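Local coordinates for protein similar to yteR (Bacilus subtilis) (PDB 4WU0) that probably hydrolyses unsaturated rhamnogalacturonan fragments derived from pectin, at residues 17-22 against 29-34; 33-38 against 48-53; 56-59 against 63-66. All coordinates share one frame; numbering follows the deposited sequence.

Contact 1. Residues 17-22 against 29-34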
ATOM      1  N   ILE A  17       6.116  11.671 -15.005  1.00 16.57           N
ATOM      2  CA  ILE A  17       6.361  10.329 -14.497  1.00 14.20           C
ATOM      3  C   ILE A  17       5.375   9.369 -15.153  1.00 13.96           C
ATOM      4  O   ILE A  17       4.189   9.662 -15.261  1.00 16.53           O
ATOM      5  CB  ILE A  17       6.184  10.316 -12.969  1.00 15.92           C
ATOM      6  CG1 ILE A  17       7.153  11.300 -12.299  1.00 19.58           C
ATOM      7  CG2 ILE A  17       6.378   8.930 -12.405  1.00 18.18           C
ATOM      8  CD1 ILE A  17       8.594  11.079 -12.605  1.00 19.91           C
ATOM      9  N   THR A  18       5.884   8.230 -15.601  1.00 15.66           N
ATOM     10  CA  THR A  18       5.069   7.243 -16.295  1.00 15.44           C
ATOM     11  C   THR A  18       4.052   6.601 -15.352  1.00 17.07           C
ATOM     12  O   THR A  18       4.412   5.995 -14.337  1.00 15.14           O
ATOM     13  CB  THR A  18       5.941   6.136 -16.899  1.00 17.16           C
ATOM     14  OG1 THR A  18       6.965   6.702 -17.728  1.00 17.12           O
ATOM     15  CG2 THR A  18       5.111   5.186 -17.736  1.00 20.15           C
ATOM     16  N   LEU A  19       2.778   6.724 -15.713  1.00 15.51           N
ATOM     17  CA  LEU A  19       1.692   6.128 -14.958  1.00 12.95           C
ATOM     18  C   LEU A  19       0.734   5.370 -15.864  1.00 16.04           C
ATOM     19  O   LEU A  19      -0.375   5.033 -15.445  1.00 14.66           O
ATOM     20  CB  LEU A  19       0.912   7.223 -14.210  1.00 12.99           C
ATOM     21  CG  LEU A  19       1.716   8.097 -13.246  1.00 13.79           C
ATOM     22  CD1 LEU A  19       0.897   9.282 -12.767  1.00 17.35           C
ATOM     23  CD2 LEU A  19       2.203   7.266 -12.042  1.00 12.69           C
ATOM     24  N   THR A  20       1.165   5.093 -17.098  1.00 15.16           N
ATOM     25  CA  THR A  20       0.242   4.642 -18.151  1.00 14.87           C
ATOM     26  C   THR A  20       0.708   3.429 -18.976  1.00 17.89           C
ATOM     27  O   THR A  20       0.061   3.090 -19.964  1.00 17.94           O
ATOM     28  CB  THR A  20      -0.081   5.822 -19.117  1.00 16.71           C
ATOM     29  OG1 THR A  20       1.134   6.433 -19.559  1.00 18.06           O
ATOM     30  CG2 THR A  20      -0.937   6.892 -18.396  1.00 17.48           C
ATOM     31  N   ASP A  21       1.796   2.764 -18.578  1.00 16.23           N
ATOM     32  CA  ASP A  21       2.400   1.725 -19.422  1.00 16.72           C
ATOM     33  C   ASP A  21       1.931   0.306 -19.126  1.00 18.01           C
ATOM     34  O   ASP A  21       2.202  -0.619 -19.901  1.00 18.61           O
ATOM     35  CB  ASP A  21       3.937   1.810 -19.436  1.00 16.44           C
ATOM     36  CG  ASP A  21       4.569   1.534 -18.104  1.00 20.78           C
ATOM     37  OD1 ASP A  21       3.841   1.448 -17.095  1.00 19.75           O
ATOM     38  OD2 ASP A  21       5.829   1.450 -18.068  1.00 22.18           O
ATOM     39  N   HIS A  22       1.188   0.140 -18.037  1.00 16.42           N
ATOM     40  CA  HIS A  22       0.534  -1.136 -17.733  1.00 15.43           C
ATOM     41  C   HIS A  22      -0.480  -0.872 -16.637  1.00 14.70           C
ATOM     42  O   HIS A  22      -0.468   0.200 -16.055  1.00 14.82           O
ATOM     43  CB  HIS A  22       1.544  -2.219 -17.318  1.00 18.06           C
ATOM     44  CG  HIS A  22       2.122  -2.042 -15.946  1.00 19.20           C
ATOM     45  ND1 HIS A  22       3.074  -1.091 -15.655  1.00 19.56           N
ATOM     46  CD2 HIS A  22       1.934  -2.741 -14.803  1.00 17.21           C
ATOM     47  CE1 HIS A  22       3.405  -1.175 -14.376  1.00 18.17           C
ATOM     48  NE2 HIS A  22       2.730  -2.171 -13.839  1.00 20.00           N
ATOM     49  N   LEU A  29      -2.283   4.194  -6.888  1.00 13.83           N
ATOM     50  CA  LEU A  29      -1.788   4.673  -5.596  1.00 11.37           C
ATOM     51  C   LEU A  29      -1.293   6.136  -5.683  1.00 11.05           C
ATOM     52  O   LEU A  29      -1.595   6.967  -4.822  1.00 13.33           O
ATOM     53  CB  LEU A  29      -0.660   3.767  -5.123  1.00 12.89           C
ATOM     54  CG  LEU A  29       0.177   4.163  -3.919  1.00 15.14           C
ATOM     55  CD1 LEU A  29      -0.636   4.327  -2.648  1.00 15.89           C
ATOM     56  CD2 LEU A  29       1.258   3.112  -3.717  1.00 16.95           C
ATOM     57  N   THR A  30      -0.533   6.433  -6.728  1.00 12.34           N
ATOM     58  CA  THR A  30      -0.008   7.775  -6.933  1.00 12.41           C
ATOM     59  C   THR A  30      -1.161   8.731  -7.227  1.00 11.61           C
ATOM     60  O   THR A  30      -1.199   9.853  -6.722  1.00 13.83           O
ATOM     61  CB  THR A  30       1.042   7.776  -8.052  1.00 13.60           C
ATOM     62  OG1 THR A  30       2.176   7.011  -7.625  1.00 15.51           O
ATOM     63  CG2 THR A  30       1.501   9.182  -8.393  1.00 12.56           C
ATOM     64  N   LEU A  31      -2.120   8.289  -8.039  1.00 11.24           N
ATOM     65  CA  LEU A  31      -3.269   9.112  -8.313  1.00 12.26           C
ATOM     66  C   LEU A  31      -4.126   9.366  -7.063  1.00 12.32           C
ATOM     67  O   LEU A  31      -4.720  10.447  -6.925  1.00 14.72           O
ATOM     68  CB  LEU A  31      -4.132   8.505  -9.430  1.00 14.71           C
ATOM     69  CG  LEU A  31      -3.465   8.447 -10.801  1.00 15.57           C
ATOM     70  CD1 LEU A  31      -4.416   7.804 -11.809  1.00 17.14           C
ATOM     71  CD2 LEU A  31      -3.041   9.827 -11.293  1.00 15.66           C
ATOM     72  N   ASP A  32      -4.201   8.372  -6.173  1.00 13.08           N
ATOM     73  CA  ASP A  32      -4.917   8.521  -4.908  1.00 13.78           C
ATOM     74  C   ASP A  32      -4.267   9.655  -4.083  1.00 15.58           C
ATOM     75  O   ASP A  32      -4.950  10.397  -3.390  1.00 14.04           O
ATOM     76  CB  ASP A  32      -4.892   7.198  -4.109  1.00 13.78           C
ATOM     77  CG  ASP A  32      -5.811   6.095  -4.693  1.00 19.48           C
ATOM     78  OD1 ASP A  32      -6.800   6.430  -5.368  1.00 19.46           O
ATOM     79  OD2 ASP A  32      -5.572   4.874  -4.451  1.00 17.89           O
ATOM     80  N   GLY A  33      -2.939   9.767  -4.143  1.00 14.33           N
ATOM     81  CA  GLY A  33      -2.247  10.872  -3.504  1.00 13.45           C
ATOM     82  C   GLY A  33      -2.565  12.202  -4.169  1.00 14.42           C
ATOM     83  O   GLY A  33      -2.802  13.212  -3.507  1.00 14.42           O
ATOM     84  N   ILE A  34      -2.571  12.217  -5.493  1.00 14.46           N
ATOM     85  CA  ILE A  34      -2.894  13.437  -6.229  1.00 14.67           C
ATOM     86  C   ILE A  34      -4.344  13.862  -5.947  1.00 13.30           C
ATOM     87  O   ILE A  34      -4.668  15.042  -5.908  1.00 15.41           O
ATOM     88  CB  ILE A  34      -2.584  13.282  -7.735  1.00 14.71           C
ATOM     89  CG1 ILE A  34      -1.064  13.144  -7.916  1.00 15.75           C
ATOM     90  CG2 ILE A  34      -3.101  14.492  -8.516  1.00 18.53           C
ATOM     91  CD1 ILE A  34      -0.619  12.826  -9.320  1.00 18.67           C
TER
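A single loop residue, Leu-19, makes the whole approach of residues 17-22 to Thr-30 and Leu-31, and no hydrogen bond supports it. The setting is the (alpha/alpha)6 barrel of six helical hairpins in the glycoside hydrolase family 88/105 fold, where the loop after helix 4-14 turns back to lie against the helix it leads into, 25-41. The contact illustrates how an irregular connection can be fixed by one buried side chain dipped into a helical layer while the residues around it stay nearer the surface. Leu-19 directs its CB at the helix, and the fork of its two methyls divides the work. Leu-19 CD2 lies 4.2 Å from CG2 of Thr-30, the two side chains crossing at roughly a right angle. Leu-19 CD1 meets CD2 of Leu-31, again at 4.2 Å, and here it is the tip of the Leu-31 side chain that swings in. Thr-30 presents its methyl because its first torsion (chi1 -66°) sets CG2 anti to the backbone N and leaves OG1 to hydrogen-bond the carbonyl O of Glu-26, one turn earlier in the helix. A polar side chain can therefore offer an apolar methyl with its hydroxyl already satisfied. Pro-345 of helix 345-360 packs against both Leu-19 and Thr-30, while Thr-53 of helix 44-54 touches both leucines. Farther along the loop the contacts are polar: Asp-21 OD1 accepts a hydrogen bond from Tyr-27 OH and another from its neighbour His-22, whose ND1 lies 3.0 Å from OD1, in the imidazole plane but well above that of the carboxylate.

Contact 2. Residues 33-38 against 48-53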
ATOM      1  N   GLY A  33      -2.939   9.767  -4.143  1.00 14.33           N
ATOM      2  CA  GLY A  33      -2.247  10.872  -3.504  1.00 13.45           C
ATOM      3  C   GLY A  33      -2.565  12.202  -4.169  1.00 14.42           C
ATOM      4  O   GLY A  33      -2.802  13.212  -3.507  1.00 14.42           O
ATOM      5  N   ILE A  34      -2.571  12.217  -5.493  1.00 14.46           N
ATOM      6  CA  ILE A  34      -2.894  13.437  -6.229  1.00 14.67           C
ATOM      7  C   ILE A  34      -4.344  13.862  -5.947  1.00 13.30           C
ATOM      8  O   ILE A  34      -4.668  15.042  -5.908  1.00 15.41           O
ATOM      9  CB  ILE A  34      -2.584  13.282  -7.735  1.00 14.71           C
ATOM     10  CG1 ILE A  34      -1.064  13.144  -7.916  1.00 15.75           C
ATOM     11  CG2 ILE A  34      -3.101  14.492  -8.516  1.00 18.53           C
ATOM     12  CD1 ILE A  34      -0.619  12.826  -9.320  1.00 18.67           C
ATOM     13  N   ALA A  35      -5.220  12.893  -5.722  1.00 13.05           N
ATOM     14  CA  ALA A  35      -6.607  13.210  -5.425  1.00 13.61           C
ATOM     15  C   ALA A  35      -6.738  13.980  -4.112  1.00 13.79           C
ATOM     16  O   ALA A  35      -7.635  14.808  -3.975  1.00 15.78           O
ATOM     17  CB  ALA A  35      -7.469  11.967  -5.411  1.00 15.93           C
ATOM     18  N   LYS A  36      -5.841  13.735  -3.153  1.00 15.55           N
ATOM     19  CA  LYS A  36      -5.864  14.511  -1.911  1.00 18.20           C
ATOM     20  C   LYS A  36      -5.454  15.968  -2.156  1.00 19.24           C
ATOM     21  O   LYS A  36      -5.955  16.883  -1.502  1.00 18.80           O
ATOM     22  CB  LYS A  36      -4.961  13.892  -0.846  1.00 16.34           C
ATOM     23  CG  LYS A  36      -5.320  12.467  -0.432  1.00 24.63           C
ATOM     24  CD  LYS A  36      -6.782  12.240  -0.101  1.00 29.03           C
ATOM     25  CE  LYS A  36      -7.144  12.644   1.307  1.00 45.11           C
ATOM     26  NZ  LYS A  36      -8.512  12.156   1.686  1.00 50.64           N
ATOM     27  N   VAL A  37      -4.549  16.177  -3.105  1.00 16.18           N
ATOM     28  CA  VAL A  37      -4.138  17.524  -3.462  1.00 15.93           C
ATOM     29  C   VAL A  37      -5.288  18.258  -4.148  1.00 20.67           C
ATOM     30  O   VAL A  37      -5.527  19.427  -3.868  1.00 17.27           O
ATOM     31  CB  VAL A  37      -2.876  17.499  -4.335  1.00 15.48           C
ATOM     32  CG1 VAL A  37      -2.512  18.891  -4.813  1.00 18.93           C
ATOM     33  CG2 VAL A  37      -1.754  16.879  -3.547  1.00 14.27           C
ATOM     34  N   TYR A  38      -6.035  17.553  -5.000  1.00 16.27           N
ATOM     35  CA  TYR A  38      -7.261  18.097  -5.573  1.00 18.01           C
ATOM     36  C   TYR A  38      -8.244  18.498  -4.472  1.00 17.67           C
ATOM     37  O   TYR A  38      -8.816  19.593  -4.498  1.00 20.79           O
ATOM     38  CB  TYR A  38      -7.925  17.093  -6.527  1.00 15.27           C
ATOM     39  CG  TYR A  38      -9.244  17.590  -7.036  1.00 17.27           C
ATOM     40  CD1 TYR A  38      -9.334  18.791  -7.726  1.00 18.55           C
ATOM     41  CD2 TYR A  38     -10.408  16.867  -6.822  1.00 18.74           C
ATOM     42  CE1 TYR A  38     -10.563  19.264  -8.184  1.00 23.31           C
ATOM     43  CE2 TYR A  38     -11.625  17.326  -7.278  1.00 21.68           C
ATOM     44  CZ  TYR A  38     -11.697  18.524  -7.954  1.00 24.23           C
ATOM     45  OH  TYR A  38     -12.925  18.948  -8.418  1.00 26.35           O
ATOM     46  N   ASP A  48      -8.052  16.891 -13.467  1.00 17.83           N
ATOM     47  CA  ASP A  48      -7.863  16.668 -14.896  1.00 20.46           C
ATOM     48  C   ASP A  48      -6.703  15.720 -15.184  1.00 19.48           C
ATOM     49  O   ASP A  48      -6.802  14.884 -16.074  1.00 19.73           O
ATOM     50  CB  ASP A  48      -7.652  17.993 -15.629  1.00 21.37           C
ATOM     51  CG  ASP A  48      -8.910  18.830 -15.693  1.00 29.96           C
ATOM     52  OD1 ASP A  48     -10.016  18.261 -15.571  1.00 30.85           O
ATOM     53  OD2 ASP A  48      -8.785  20.060 -15.878  1.00 40.06           O
ATOM     54  N   PHE A  49      -5.618  15.832 -14.415  1.00 16.93           N
ATOM     55  CA  PHE A  49      -4.492  14.921 -14.544  1.00 16.63           C
ATOM     56  C   PHE A  49      -4.888  13.488 -14.238  1.00 15.10           C
ATOM     57  O   PHE A  49      -4.483  12.562 -14.925  1.00 16.56           O
ATOM     58  CB  PHE A  49      -3.338  15.330 -13.626  1.00 17.00           C
ATOM     59  CG  PHE A  49      -2.128  14.452 -13.752  1.00 15.82           C
ATOM     60  CD1 PHE A  49      -1.303  14.559 -14.853  1.00 19.02           C
ATOM     61  CD2 PHE A  49      -1.828  13.520 -12.777  1.00 17.58           C
ATOM     62  CE1 PHE A  49      -0.187  13.760 -14.981  1.00 17.68           C
ATOM     63  CE2 PHE A  49      -0.694  12.717 -12.890  1.00 16.84           C
ATOM     64  CZ  PHE A  49       0.114  12.839 -14.017  1.00 18.65           C
ATOM     65  N   ILE A  50      -5.685  13.318 -13.196  1.00 16.67           N
ATOM     66  CA  ILE A  50      -6.166  11.989 -12.826  1.00 15.34           C
ATOM     67  C   ILE A  50      -7.034  11.409 -13.931  1.00 16.58           C
ATOM     68  O   ILE A  50      -6.845  10.269 -14.336  1.00 16.13           O
ATOM     69  CB  ILE A  50      -6.927  12.045 -11.501  1.00 15.82           C
ATOM     70  CG1 ILE A  50      -5.971  12.440 -10.381  1.00 16.75           C
ATOM     71  CG2 ILE A  50      -7.533  10.685 -11.173  1.00 14.31           C
ATOM     72  CD1 ILE A  50      -6.686  12.828  -9.106  1.00 16.99           C
ATOM     73  N   ILE A  51      -7.951  12.216 -14.446  1.00 15.50           N
ATOM     74  CA  ILE A  51      -8.842  11.768 -15.496  1.00 16.46           C
ATOM     75  C   ILE A  51      -8.049  11.343 -16.725  1.00 18.31           C
ATOM     76  O   ILE A  51      -8.277  10.260 -17.286  1.00 18.92           O
ATOM     77  CB  ILE A  51      -9.854  12.876 -15.846  1.00 18.46           C
ATOM     78  CG1 ILE A  51     -10.834  13.080 -14.678  1.00 19.81           C
ATOM     79  CG2 ILE A  51     -10.606  12.556 -17.132  1.00 18.51           C
ATOM     80  CD1 ILE A  51     -11.729  14.330 -14.807  1.00 23.18           C
ATOM     81  N   LYS A  52      -7.116  12.198 -17.145  1.00 16.95           N
ATOM     82  CA  LYS A  52      -6.343  11.954 -18.355  1.00 20.16           C
ATOM     83  C   LYS A  52      -5.513  10.685 -18.218  1.00 18.02           C
ATOM     84  O   LYS A  52      -5.434   9.893 -19.159  1.00 18.50           O
ATOM     85  CB  LYS A  52      -5.444  13.156 -18.675  1.00 28.46           C
ATOM     86  CG  LYS A  52      -4.282  12.850 -19.621  1.00 40.07           C
ATOM     87  CD  LYS A  52      -3.423  14.081 -19.884  1.00 50.26           C
ATOM     88  CE  LYS A  52      -2.623  14.516 -18.661  1.00 43.98           C
ATOM     89  NZ  LYS A  52      -1.441  13.644 -18.444  1.00 50.89           N
ATOM     90  N   THR A  53      -4.920  10.476 -17.041  1.00 16.05           N
ATOM     91  CA  THR A  53      -4.126   9.271 -16.793  1.00 15.50           C
ATOM     92  C   THR A  53      -5.023   8.017 -16.922  1.00 16.39           C
ATOM     93  O   THR A  53      -4.679   7.047 -17.614  1.00 16.96           O
ATOM     94  CB  THR A  53      -3.463   9.327 -15.403  1.00 16.22           C
ATOM     95  OG1 THR A  53      -2.578  10.456 -15.348  1.00 18.33           O
ATOM     96  CG2 THR A  53      -2.674   8.038 -15.109  1.00 17.60           C
TER
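Consecutive helices of the helical barrel, 25-41 and 44-54, form an antiparallel hairpin, with Ile-34 and Ala-35 of the first packed on Phe-49 and Ile-50 of the second. The axes of the two short segments pass 10.1 Å apart, their directions 148° from parallel. Ile-34 reaches both partners by separate branches: CG2 is anti to the backbone N (chi1 -67°), while the CG1 branch runs on extended to CD1 (chi2 173°). Ile-34 CD1 comes within 3.6 Å of Phe-49 CE2, the two side chains at about a right angle. Ile-34 CG2 lies 4.0 Å from CG1 of Ile-50, the two isoleucines sliding past one another in opposite directions. This slide carries Ile-50 CD1 onward to Ala-35, 3.9 Å from its CB and 3.7 Å from its backbone N, so the small alanine lets a methyl come up to the main chain. On the other helix, Thr-53 OG1 sits over the centre of one face of the Phe-49 ring and donates to Phe-49 O at 2.9 Å; Thr-53 N reaches the same oxygen from the opposite side of its carbonyl plane. The chemistry across the interface is thus wholly apolar, with the buried threonine hydroxyl satisfied inside its own helix, which implies cohesion by shape and hydrophobic burial.

Contact 3. Residues 56-59 against 63-66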
ATOM      1  N   THR A  56      -6.231   6.281 -20.322  1.00 17.87           N
ATOM      2  CA  THR A  56      -5.440   5.230 -20.956  1.00 18.35           C
ATOM      3  C   THR A  56      -6.085   3.869 -20.751  1.00 18.16           C
ATOM      4  O   THR A  56      -6.036   3.008 -21.649  1.00 19.17           O
ATOM      5  CB  THR A  56      -4.016   5.181 -20.362  1.00 20.25           C
ATOM      6  OG1 THR A  56      -3.257   6.274 -20.876  1.00 21.29           O
ATOM      7  CG2 THR A  56      -3.295   3.886 -20.732  1.00 18.79           C
ATOM      8  N   PHE A  57      -6.651   3.676 -19.568  1.00 17.02           N
ATOM      9  CA  PHE A  57      -7.099   2.346 -19.144  1.00 16.84           C
ATOM     10  C   PHE A  57      -8.584   2.109 -19.328  1.00 19.25           C
ATOM     11  O   PHE A  57      -8.994   0.995 -19.630  1.00 19.34           O
ATOM     12  CB  PHE A  57      -6.753   2.134 -17.666  1.00 17.04           C
ATOM     13  CG  PHE A  57      -5.287   2.248 -17.380  1.00 16.80           C
ATOM     14  CD1 PHE A  57      -4.404   1.307 -17.871  1.00 15.78           C
ATOM     15  CD2 PHE A  57      -4.794   3.300 -16.630  1.00 18.25           C
ATOM     16  CE1 PHE A  57      -3.029   1.413 -17.632  1.00 18.51           C
ATOM     17  CE2 PHE A  57      -3.423   3.414 -16.366  1.00 18.38           C
ATOM     18  CZ  PHE A  57      -2.543   2.464 -16.868  1.00 17.49           C
ATOM     19  N   ILE A  58      -9.398   3.128 -19.081  1.00 19.05           N
ATOM     20  CA  ILE A  58     -10.843   2.911 -19.016  1.00 17.76           C
ATOM     21  C   ILE A  58     -11.532   3.279 -20.317  1.00 20.76           C
ATOM     22  O   ILE A  58     -11.691   4.462 -20.657  1.00 20.21           O
ATOM     23  CB  ILE A  58     -11.493   3.690 -17.864  1.00 17.05           C
ATOM     24  CG1 ILE A  58     -10.686   3.533 -16.568  1.00 15.79           C
ATOM     25  CG2 ILE A  58     -12.909   3.219 -17.640  1.00 19.81           C
ATOM     26  CD1 ILE A  58     -10.450   2.078 -16.148  1.00 19.14           C
ATOM     27  N   ASN A  59     -11.956   2.247 -21.038  1.00 21.46           N
ATOM     28  CA  ASN A  59     -12.656   2.422 -22.290  1.00 22.86           C
ATOM     29  C   ASN A  59     -14.080   2.898 -22.027  1.00 26.80           C
ATOM     30  O   ASN A  59     -14.586   2.753 -20.929  1.00 24.28           O
ATOM     31  CB  ASN A  59     -12.672   1.100 -23.050  1.00 23.07           C
ATOM     32  CG  ASN A  59     -11.280   0.647 -23.468  1.00 25.92           C
ATOM     33  OD1 ASN A  59     -10.484   1.426 -24.001  1.00 26.15           O
ATOM     34  ND2 ASN A  59     -10.981  -0.622 -23.230  1.00 25.16           N
ATOM     35  N   THR A  63     -14.598  -1.541 -20.114  1.00 21.96           N
ATOM     36  CA  THR A  63     -13.505  -2.512 -20.107  1.00 21.45           C
ATOM     37  C   THR A  63     -12.184  -1.801 -19.808  1.00 21.98           C
ATOM     38  O   THR A  63     -12.055  -0.590 -20.036  1.00 19.68           O
ATOM     39  CB  THR A  63     -13.428  -3.264 -21.432  1.00 23.48           C
ATOM     40  OG1 THR A  63     -13.259  -2.316 -22.488  1.00 24.51           O
ATOM     41  CG2 THR A  63     -14.707  -4.073 -21.649  1.00 25.63           C
ATOM     42  N   ILE A  64     -11.212  -2.553 -19.296  1.00 19.32           N
ATOM     43  CA  ILE A  64      -9.966  -1.988 -18.792  1.00 19.48           C
ATOM     44  C   ILE A  64      -8.787  -2.534 -19.590  1.00 21.09           C
ATOM     45  O   ILE A  64      -8.529  -3.736 -19.638  1.00 19.93           O
ATOM     46  CB  ILE A  64      -9.796  -2.285 -17.291  1.00 16.65           C
ATOM     47  CG1 ILE A  64     -11.074  -1.878 -16.548  1.00 19.68           C
ATOM     48  CG2 ILE A  64      -8.568  -1.593 -16.764  1.00 18.08           C
ATOM     49  CD1 ILE A  64     -11.101  -2.292 -15.084  1.00 21.14           C
ATOM     50  N   ASN A  65      -8.073  -1.638 -20.239  1.00 19.14           N
ATOM     51  CA  ASN A  65      -6.902  -2.027 -21.006  1.00 19.51           C
ATOM     52  C   ASN A  65      -5.785  -2.481 -20.087  1.00 23.94           C
ATOM     53  O   ASN A  65      -5.424  -1.759 -19.169  1.00 24.22           O
ATOM     54  CB  ASN A  65      -6.441  -0.857 -21.857  1.00 22.70           C
ATOM     55  CG  ASN A  65      -7.520  -0.390 -22.819  1.00 21.23           C
ATOM     56  OD1 ASN A  65      -8.115  -1.200 -23.547  1.00 23.17           O
ATOM     57  ND2 ASN A  65      -7.772   0.924 -22.837  1.00 23.34           N
ATOM     58  N   GLY A  66      -5.261  -3.683 -20.331  1.00 21.70           N
ATOM     59  CA  GLY A  66      -4.168  -4.208 -19.528  1.00 23.15           C
ATOM     60  C   GLY A  66      -4.615  -5.037 -18.335  1.00 23.47           C
ATOM     61  O   GLY A  66      -3.791  -5.523 -17.570  1.00 22.53           O
TER
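Residues 56-59 and 63-66 run antiparallel through a single beta bridge, in which Ile-58 and Ile-64 form a non-hydrogen-bonded pair flanked by the bonds Asn-65 N to Phe-57 O (2.9 Å) and Asn-59 N to Thr-63 O (3.0 Å). So short a bridge shows how side-chain amides can extend a backbone pairing that stops after one step. Asn-59 and Asn-65 point their CB atoms at the opposite segment and meet with amide planes 69° apart, crossing at about a right angle. Each donates to the other: Asn-59 ND2 to Asn-65 OD1 at 2.9 Å, and Asn-65 ND2 to Asn-59 OD1 at 3.0 Å. Both donors stand above the carbonyl plane of the acceptor and off its lone pairs. The second hydrogen of each ND2 is also engaged. That of Asn-59 goes to Thr-63 OG1 (2.9 Å), a hydroxyl set between its backbone N and carbonyl carbon (chi1 58°) and also hydrogen-bonded to Asp-61 OD1, and that of Asn-65 goes to Thr-56 O (3.0 Å). Four bonds through two amides thereby fix the rotation of both groups. Ile-58 and Ile-64 lie side by side and point the same way, CD1 of Ile-58 being 4.0 Å from CG1 of Ile-64. Phe-57 brings the edge of its ring, at CD1, to within 3.5 Å of Asn-65 O. Lying between helices 44-54 and 80-90 in sequence, the pair of segments rests both isoleucines on Ala-98 of helix 93-108, while Trp-23, from the loop before helix 25-41, packs edge-to-face with Phe-57.

From the N terminus, contact 1 comes first, closing the loop between helices 4-14 and 25-41 by folding 17-22 onto the latter. Contact 2 begins where contact 1 ends, sharing Gly-33 and Ile-34, and closes the tight connection to helix 44-54. Contact 3 follows in series, pinching together two parts of the long connection to helix 80-90. None nests inside another. Contacts 1 and 2 nonetheless merge in space, since Leu-19 CD1 packs on Phe-49 CE2 and Leu-31 O lies beside Ile-50 CD1. Contacts 2 and 3 adjoin only in sequence, but contact 3 returns to contact 1 through Phe-57, whose ring lies against the backbone of 19-22, joining the two loops beside the helical hairpin.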